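Local coordinates for angiopoietin-related protein 3 (Homo sapiens, PDB 6EUA) that raises plasma triglycerides by inhibiting lipoprotein lipase and, through the fibrinogen-like domain described here, mediates endothelial cell adhesion, at residues I29-S32 / V36-V39; T14-R19 / G25-R30; Y40-S45 / S213-I218. All coordinates share one frame; numbering follows the deposited sequence.

Contact 1: I29-S32 / V36-V39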
loop_
_atom_site.group_PDB
_atom_site.type_symbol
_atom_site.label_atom_id
_atom_site.label_comp_id
_atom_site.label_asym_id
_atom_site.label_seq_id
_atom_site.Cartn_x
_atom_site.Cartn_y
_atom_site.Cartn_z
ATOM N N ILE A 29 -8.727 -7.848 10.940
ATOM C CA ILE A 29 -9.359 -7.827 12.253
ATOM C C ILE A 29 -10.601 -8.708 12.192
ATOM O O ILE A 29 -11.075 -9.088 11.121
ATOM C CB ILE A 29 -9.740 -6.400 12.726
ATOM C CG1 ILE A 29 -10.802 -5.785 11.790
ATOM C CG2 ILE A 29 -8.504 -5.517 12.854
ATOM C CD1 ILE A 29 -11.472 -4.523 12.337
ATOM N N ARG A 30 -11.130 -9.031 13.367
ATOM C CA ARG A 30 -12.357 -9.821 13.455
ATOM C C ARG A 30 -13.091 -9.392 14.709
ATOM O O ARG A 30 -12.853 -9.921 15.802
ATOM C CB ARG A 30 -12.085 -11.326 13.462
ATOM C CG ARG A 30 -13.262 -12.147 12.931
ATOM C CD ARG A 30 -13.311 -13.543 13.519
ATOM N NE ARG A 30 -13.325 -13.511 14.979
ATOM C CZ ARG A 30 -14.425 -13.541 15.732
ATOM N NH1 ARG A 30 -15.629 -13.611 15.171
ATOM N NH2 ARG A 30 -14.318 -13.505 17.057
ATOM N N PRO A 31 -13.971 -8.400 14.598
ATOM C CA PRO A 31 -14.826 -8.042 15.736
ATOM C C PRO A 31 -15.716 -9.219 16.114
ATOM O O PRO A 31 -15.918 -10.154 15.333
ATOM C CB PRO A 31 -15.645 -6.852 15.218
ATOM C CG PRO A 31 -14.869 -6.322 14.032
ATOM C CD PRO A 31 -14.193 -7.532 13.427
ATOM N N SER A 32 -16.238 -9.171 17.340
ATOM C CA SER A 32 -17.152 -10.205 17.821
ATOM C C SER A 32 -18.266 -10.473 16.818
ATOM O O SER A 32 -18.740 -9.560 16.136
ATOM C CB SER A 32 -17.772 -9.792 19.155
ATOM O OG SER A 32 -16.780 -9.385 20.080
ATOM N N VAL A 36 -13.846 -12.271 9.358
ATOM C CA VAL A 36 -12.579 -11.562 9.212
ATOM C C VAL A 36 -12.702 -10.557 8.076
ATOM O O VAL A 36 -13.275 -10.856 7.021
ATOM C CB VAL A 36 -11.426 -12.543 8.922
ATOM C CG1 VAL A 36 -10.146 -11.774 8.618
ATOM C CG2 VAL A 36 -11.228 -13.537 10.066
ATOM N N PHE A 37 -12.187 -9.352 8.290
ATOM C CA PHE A 37 -12.056 -8.395 7.203
ATOM C C PHE A 37 -10.853 -7.495 7.475
ATOM O O PHE A 37 -10.320 -7.452 8.585
ATOM C CB PHE A 37 -13.350 -7.588 6.990
ATOM C CG PHE A 37 -13.769 -6.739 8.165
ATOM C CD1 PHE A 37 -13.306 -5.445 8.300
ATOM C CD2 PHE A 37 -14.683 -7.213 9.091
ATOM C CE1 PHE A 37 -13.705 -4.646 9.384
ATOM C CE2 PHE A 37 -15.113 -6.419 10.171
ATOM C CZ PHE A 37 -14.621 -5.138 10.314
ATOM N N HIS A 38 -10.425 -6.781 6.437
ATOM C CA HIS A 38 -9.210 -5.983 6.500
ATOM C C HIS A 38 -9.541 -4.515 6.689
ATOM O O HIS A 38 -10.503 -4.006 6.106
ATOM C CB HIS A 38 -8.359 -6.162 5.242
ATOM C CG HIS A 38 -7.811 -7.541 5.104
ATOM N ND1 HIS A 38 -6.506 -7.860 5.412
ATOM C CD2 HIS A 38 -8.410 -8.702 4.747
ATOM C CE1 HIS A 38 -6.318 -9.155 5.225
ATOM N NE2 HIS A 38 -7.456 -9.689 4.818
ATOM N N VAL A 39 -8.716 -3.837 7.493
ATOM C CA VAL A 39 -8.856 -2.416 7.755
ATOM C C VAL A 39 -7.501 -1.761 7.556
ATOM O O VAL A 39 -6.457 -2.421 7.543
ATOM C CB VAL A 39 -9.378 -2.131 9.180
ATOM C CG1 VAL A 39 -10.820 -2.583 9.329
ATOM C CG2 VAL A 39 -8.451 -2.762 10.253
#
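Ile29 lies over the ring of Phe37, and this pairing of an aliphatic branch with an aromatic face organises the link between residues 29-32 and 36-39. The methylene CG1 of Ile29 sits above one face of the ring, displaced toward its rim, 4.2 Å from the centroid and 22° off the normal, a CH-pi contact. Ile29 holds CG1 between its backbone N and carbonyl carbon (chi1 64°), and Phe37 places CG likewise; both side chains stand on the same face of the sheet, their ends leaning toward the partner segment. The methyl CD1 of Ile29 touches the ring at CE1 and also meets Val39 CG1 at 3.6 Å, the two side chains running roughly perpendicular. Pro31 approaches the far end of the phenyl group, its CD 3.6 Å from Phe37 CE2, the two side chains crossing at about a right angle. Away from this cluster, the aliphatic part of Arg30 crosses Val36, with Arg30 CG 3.8 Å from Val36 CG2; its guanidinium turns aside, and NH1 bonds to the carbonyl of Ser34.

Beneath the side chains, Ile29 and Phe37 form a hydrogen-bonded antiparallel pair. Ile29 N gives a nearly straight bond to Phe37 O (2.9 Å, 177°), and Phe37 N returns one to Ile29 O at 3.1 Å. The latter oxygen also receives a CA-H...O contact from Val36. Ile90 of helix 84-91 packs on both Ile29 and Pro31. This pair is the last bridge before the connection of a beta hairpin, where strand 25-29 gives way to the loop leading into strand 37-44. The chemistry implies a division of labour: paired amides fix the register, while apolar carbon, without any side-chain polar bond between the segments, seals the buried face.

Contact 2: T14-R19 / G25-R30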
loop_
_atom_site.group_PDB
_atom_site.type_symbol
_atom_site.label_atom_id
_atom_site.label_comp_id
_atom_site.label_asym_id
_atom_site.label_seq_id
_atom_site.Cartn_x
_atom_site.Cartn_y
_atom_site.Cartn_z
ATOM N N THR A 14 -6.919 -0.865 17.937
ATOM C CA THR A 14 -6.327 -0.591 19.242
ATOM C C THR A 14 -5.667 -1.841 19.804
ATOM O O THR A 14 -4.576 -1.774 20.393
ATOM C CB THR A 14 -7.396 -0.064 20.201
ATOM O OG1 THR A 14 -7.845 1.212 19.746
ATOM C CG2 THR A 14 -6.870 0.050 21.636
ATOM N N THR A 15 -6.303 -3.002 19.624
ATOM C CA THR A 15 -5.681 -4.221 20.118
ATOM C C THR A 15 -4.523 -4.650 19.213
ATOM O O THR A 15 -3.572 -5.293 19.663
ATOM C CB THR A 15 -6.717 -5.327 20.224
ATOM O OG1 THR A 15 -6.803 -6.025 18.991
ATOM C CG2 THR A 15 -8.102 -4.750 20.529
ATOM N N ILE A 16 -4.586 -4.319 17.924
ATOM C CA ILE A 16 -3.423 -4.525 17.068
ATOM C C ILE A 16 -2.246 -3.703 17.581
ATOM O O ILE A 16 -1.127 -4.214 17.712
ATOM C CB ILE A 16 -3.774 -4.192 15.604
ATOM C CG1 ILE A 16 -4.562 -5.345 14.999
ATOM C CG2 ILE A 16 -2.513 -3.907 14.791
ATOM C CD1 ILE A 16 -5.154 -5.048 13.681
ATOM N N TYR A 17 -2.482 -2.420 17.885
ATOM C CA TYR A 17 -1.431 -1.580 18.446
ATOM C C TYR A 17 -0.919 -2.148 19.761
ATOM O O TYR A 17 0.289 -2.346 19.932
ATOM C CB TYR A 17 -1.945 -0.149 18.622
ATOM C CG TYR A 17 -0.901 0.823 19.113
ATOM C CD1 TYR A 17 -0.680 0.990 20.472
ATOM C CD2 TYR A 17 -0.142 1.590 18.221
ATOM C CE1 TYR A 17 0.261 1.876 20.934
ATOM C CE2 TYR A 17 0.813 2.487 18.685
ATOM C CZ TYR A 17 1.000 2.624 20.047
ATOM O OH TYR A 17 1.940 3.503 20.527
ATOM N N ASN A 18 -1.822 -2.450 20.695
ATOM C CA ASN A 18 -1.372 -2.941 21.999
ATOM C C ASN A 18 -0.600 -4.250 21.904
ATOM O O ASN A 18 0.192 -4.547 22.801
ATOM C CB ASN A 18 -2.557 -3.095 22.967
ATOM C CG ASN A 18 -3.286 -1.790 23.192
ATOM O OD1 ASN A 18 -2.746 -0.715 22.924
ATOM N ND2 ASN A 18 -4.508 -1.870 23.705
ATOM N N ARG A 19 -0.783 -5.019 20.836
ATOM C CA ARG A 19 -0.015 -6.236 20.621
ATOM C C ARG A 19 1.322 -5.991 19.921
ATOM O O ARG A 19 1.980 -6.958 19.521
ATOM C CB ARG A 19 -0.838 -7.234 19.811
ATOM C CG ARG A 19 -1.961 -7.869 20.590
ATOM C CD ARG A 19 -2.458 -9.125 19.912
ATOM N NE ARG A 19 -3.778 -9.501 20.406
ATOM C CZ ARG A 19 -4.509 -10.491 19.904
ATOM N NH1 ARG A 19 -4.041 -11.205 18.887
ATOM N NH2 ARG A 19 -5.706 -10.762 20.417
ATOM N N GLY A 25 -0.931 0.870 8.528
ATOM C CA GLY A 25 -1.006 -0.049 7.410
ATOM C C GLY A 25 -2.243 -0.930 7.492
ATOM O O GLY A 25 -3.093 -0.773 8.373
ATOM N N MET A 26 -2.300 -1.878 6.551
ATOM C CA MET A 26 -3.452 -2.754 6.346
ATOM C C MET A 26 -3.339 -3.994 7.230
ATOM O O MET A 26 -2.303 -4.671 7.230
ATOM C CB MET A 26 -3.541 -3.152 4.865
ATOM C CG MET A 26 -4.740 -4.063 4.474
ATOM S SD MET A 26 -4.823 -4.527 2.712
ATOM C CE MET A 26 -3.201 -5.252 2.464
ATOM N N TYR A 27 -4.409 -4.300 7.968
ATOM C CA TYR A 27 -4.399 -5.409 8.918
ATOM C C TYR A 27 -5.732 -6.151 8.872
ATOM O O TYR A 27 -6.773 -5.551 8.595
ATOM C CB TYR A 27 -4.153 -4.927 10.358
ATOM C CG TYR A 27 -2.802 -4.284 10.625
ATOM C CD1 TYR A 27 -1.689 -5.059 10.925
ATOM C CD2 TYR A 27 -2.649 -2.899 10.602
ATOM C CE1 TYR A 27 -0.452 -4.476 11.175
ATOM C CE2 TYR A 27 -1.414 -2.308 10.853
ATOM C CZ TYR A 27 -0.322 -3.099 11.142
ATOM O OH TYR A 27 0.906 -2.511 11.386
ATOM N N ALA A 28 -5.697 -7.457 9.156
ATOM C CA ALA A 28 -6.915 -8.244 9.357
ATOM C C ALA A 28 -7.421 -8.081 10.788
ATOM O O ALA A 28 -6.641 -8.161 11.743
ATOM C CB ALA A 28 -6.669 -9.728 9.063
ATOM N N ILE A 29 -8.727 -7.848 10.940
ATOM C CA ILE A 29 -9.359 -7.827 12.253
ATOM C C ILE A 29 -10.601 -8.708 12.192
ATOM O O ILE A 29 -11.075 -9.088 11.121
ATOM C CB ILE A 29 -9.740 -6.400 12.726
ATOM C CG1 ILE A 29 -10.802 -5.785 11.790
ATOM C CG2 ILE A 29 -8.504 -5.517 12.854
ATOM C CD1 ILE A 29 -11.472 -4.523 12.337
ATOM N N ARG A 30 -11.130 -9.031 13.367
ATOM C CA ARG A 30 -12.357 -9.821 13.455
ATOM C C ARG A 30 -13.091 -9.392 14.709
ATOM O O ARG A 30 -12.853 -9.921 15.802
ATOM C CB ARG A 30 -12.085 -11.326 13.462
ATOM C CG ARG A 30 -13.262 -12.147 12.931
ATOM C CD ARG A 30 -13.311 -13.543 13.519
ATOM N NE ARG A 30 -13.325 -13.511 14.979
ATOM C CZ ARG A 30 -14.425 -13.541 15.732
ATOM N NH1 ARG A 30 -15.629 -13.611 15.171
ATOM N NH2 ARG A 30 -14.318 -13.505 17.057
#
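With chi1 at -78°, Ile16 sets CG1 beside its backbone N and CG2 anti to that N; one branch thereby faces the Tyr27 ring while the other reaches between Tyr27 and Ile29. CG2 comes to rest above the ring of Tyr27, 4.0 Å from the centroid and only 6° off the normal, a centred CH-pi contact. The other branch is extended and carries CD1 into the angle between two side chains, 3.5 Å from Tyr27 CB and equally near Ile29 CG2, the latter a tighter approach than usual for two methyl groups. Tyr27, whose ring is turned beside its own backbone N, thus offers both its CB and one aromatic face to the same isoleucine. No hydrogen bond joins the segments; the phenol OH of Tyr27 is bonded instead to the carbonyl of Thr23 in the intervening loop. The Tyr27 ring also makes an edge-to-face contact with His38 of the third subunit. An alanine at Ile16 would lack both branches, which is likely to strip the Tyr27 face of its methyl and open a gap beside Ile29 CG2.

Helix 14-18 lies across strand 25-29 at 108°, their axes 10.1 Å apart. Ile16 also reaches Cys41 on strand 37-44, the next strand of the sheet, which is tied by a disulfide to Cys13 at the start of the helix.

Contact 3: Y40-S45 / S213-I218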
loop_
_atom_site.group_PDB
_atom_site.type_symbol
_atom_site.label_atom_id
_atom_site.label_comp_id
_atom_site.label_asym_id
_atom_site.label_seq_id
_atom_site.Cartn_x
_atom_site.Cartn_y
_atom_site.Cartn_z
ATOM N N TYR A 40 -7.528 -0.442 7.393
ATOM C CA TYR A 40 -6.321 0.370 7.495
ATOM C C TYR A 40 -6.248 0.911 8.919
ATOM O O TYR A 40 -7.165 1.615 9.366
ATOM C CB TYR A 40 -6.301 1.508 6.472
ATOM C CG TYR A 40 -4.962 2.194 6.435
ATOM C CD1 TYR A 40 -4.670 3.248 7.297
ATOM C CD2 TYR A 40 -3.971 1.766 5.562
ATOM C CE1 TYR A 40 -3.418 3.858 7.281
ATOM C CE2 TYR A 40 -2.726 2.371 5.533
ATOM C CZ TYR A 40 -2.458 3.413 6.392
ATOM O OH TYR A 40 -1.219 4.003 6.368
ATOM N N CYS A 41 -5.194 0.536 9.650
ATOM C CA CYS A 41 -4.972 1.058 10.994
ATOM C C CYS A 41 -4.064 2.271 10.869
ATOM O O CYS A 41 -2.989 2.186 10.270
ATOM C CB CYS A 41 -4.354 0.011 11.925
ATOM S SG CYS A 41 -5.428 -1.427 12.322
ATOM N N ASP A 42 -4.492 3.390 11.439
ATOM C CA ASP A 42 -3.796 4.662 11.291
ATOM C C ASP A 42 -3.411 5.161 12.677
ATOM O O ASP A 42 -4.278 5.550 13.467
ATOM C CB ASP A 42 -4.677 5.670 10.557
ATOM C CG ASP A 42 -3.878 6.760 9.860
ATOM O OD1 ASP A 42 -2.625 6.728 9.907
ATOM O OD2 ASP A 42 -4.523 7.652 9.259
ATOM N N VAL A 43 -2.115 5.125 12.965
ATOM C CA VAL A 43 -1.567 5.590 14.233
ATOM C C VAL A 43 -1.249 7.063 14.067
ATOM O O VAL A 43 -0.513 7.450 13.153
ATOM C CB VAL A 43 -0.313 4.791 14.623
ATOM C CG1 VAL A 43 0.241 5.243 15.976
ATOM C CG2 VAL A 43 -0.631 3.303 14.627
ATOM N N ILE A 44 -1.839 7.889 14.922
ATOM C CA ILE A 44 -1.641 9.332 14.889
ATOM C C ILE A 44 -1.144 9.753 16.260
ATOM O O ILE A 44 -1.855 9.597 17.261
ATOM C CB ILE A 44 -2.918 10.074 14.480
ATOM C CG1 ILE A 44 -3.407 9.519 13.146
ATOM C CG2 ILE A 44 -2.684 11.571 14.362
ATOM C CD1 ILE A 44 -4.778 9.977 12.800
ATOM N N SER A 45 0.101 10.236 16.305
ATOM C CA SER A 45 0.750 10.707 17.529
ATOM C C SER A 45 0.701 9.651 18.634
ATOM O O SER A 45 0.340 9.931 19.779
ATOM C CB SER A 45 0.139 12.027 17.998
ATOM O OG SER A 45 0.227 13.009 16.978
ATOM N N SER A 213 -8.914 16.673 0.723
ATOM C CA SER A 213 -8.764 15.286 1.134
ATOM C C SER A 213 -9.358 15.129 2.525
ATOM O O SER A 213 -9.335 16.064 3.331
ATOM C CB SER A 213 -7.290 14.840 1.094
ATOM O OG SER A 213 -6.501 15.563 2.020
ATOM N N THR A 214 -9.936 13.954 2.788
ATOM C CA THR A 214 -10.595 13.686 4.057
ATOM C C THR A 214 -10.132 12.352 4.624
ATOM O O THR A 214 -9.800 11.427 3.880
ATOM C CB THR A 214 -12.156 13.651 3.926
ATOM O OG1 THR A 214 -12.569 12.521 3.126
ATOM C CG2 THR A 214 -12.679 14.949 3.306
ATOM N N LYS A 215 -10.134 12.263 5.953
ATOM C CA LYS A 215 -10.052 10.997 6.664
ATOM C C LYS A 215 -11.111 10.997 7.749
ATOM O O LYS A 215 -11.323 12.013 8.417
ATOM C CB LYS A 215 -8.686 10.773 7.321
ATOM C CG LYS A 215 -7.543 10.392 6.382
ATOM C CD LYS A 215 -6.233 10.397 7.151
ATOM C CE LYS A 215 -5.034 10.106 6.261
ATOM N NZ LYS A 215 -3.945 9.417 7.006
ATOM N N MET A 216 -11.757 9.853 7.942
ATOM C CA MET A 216 -12.605 9.612 9.101
ATOM C C MET A 216 -12.031 8.431 9.868
ATOM O O MET A 216 -11.790 7.369 9.283
ATOM C CB MET A 216 -14.055 9.358 8.676
ATOM C CG MET A 216 -14.587 10.450 7.732
ATOM S SD MET A 216 -16.333 10.255 7.313
ATOM C CE MET A 216 -17.048 10.443 8.941
ATOM N N LEU A 217 -11.804 8.622 11.173
ATOM C CA LEU A 217 -11.086 7.659 12.002
ATOM C C LEU A 217 -11.821 7.422 13.316
ATOM O O LEU A 217 -12.294 8.372 13.939
ATOM C CB LEU A 217 -9.665 8.155 12.307
ATOM C CG LEU A 217 -8.782 8.325 11.066
ATOM C CD1 LEU A 217 -8.323 9.768 10.927
ATOM C CD2 LEU A 217 -7.607 7.356 11.112
ATOM N N ILE A 218 -11.861 6.165 13.775
ATOM C CA ILE A 218 -12.532 5.841 15.034
ATOM C C ILE A 218 -11.617 5.033 15.944
ATOM O O ILE A 218 -10.700 4.341 15.488
ATOM C CB ILE A 218 -13.861 5.077 14.818
ATOM C CG1 ILE A 218 -13.599 3.644 14.328
ATOM C CG2 ILE A 218 -14.767 5.839 13.856
ATOM C CD1 ILE A 218 -14.893 2.856 14.071
#
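Asp42 meets two residues of strand 213-218 in quite different ways, through its methylene and through its carboxylate. In the close-packed part the methyl CD2 of Leu217 presses on Asp42 CB at 3.4 Å and lies alongside OD2. With chi1 at -156°, Asp42 holds its carboxylate anti to its backbone N, projecting across to strand 213-218. There Lys215, stretched out beyond CG, crosses it at about a right angle and brings NZ to 2.9 Å from Asp42 OD2. The ammonium uses the syn side of that oxygen, 18° out of the carboxylate plane, and forms a hydrogen-bonded salt bridge.

The looser part lies farther along strand 40-44, where Ile44 and Leu217 reach toward each other and meet tip to tip, CD1 to CD1 at 4.0 Å. Ile44 and Lys215 are the partly exposed side of the contact, unlike buried Asp42 and Leu217; Arg75 of the third subunit packs on Lys215. The second carboxylate oxygen, Asp42 OD1, bonds to Ser24 and forms a salt bridge with that same Arg75 of the third subunit; the positive charges of Lys215 and of Arg75 would be expected to favour the ionised aspartate.

The two strands belong to the same large antiparallel sheet of the fibrinogen-like domain, yet their segments cross at -87°, with axes 8.7 Å apart. Strand 47-55 pairs with both and bridges them: Asp42 hydrogen-bonds through its backbone to Trp49, whose strand also supplies His54 beside Lys215. From strand 96-104, Glu101 touches Ile44 and Lys215.

How the contacts relate
From the N terminus, helix 13-18 comes first, and contact 2 closes the short loop that brings strand 25-29 back beneath it. Contact 1 opens on the last residue of that strand, Ile29, which it shares with contact 2 together with Arg30, and closes the short loop into strand 37-44. The two therefore follow one another with a small overlap. Strand 37-44 then runs directly on into contact 3, which spans 167 residues of intervening chain, including most of the domain's strands, before reaching strand 213-220 near the C terminus. None of the contacts is nested in another. Together they tie the N-terminal helix and hairpin, cross-linked by the Cys13-Cys41 disulfide, to the C-terminal strand of the same sheet.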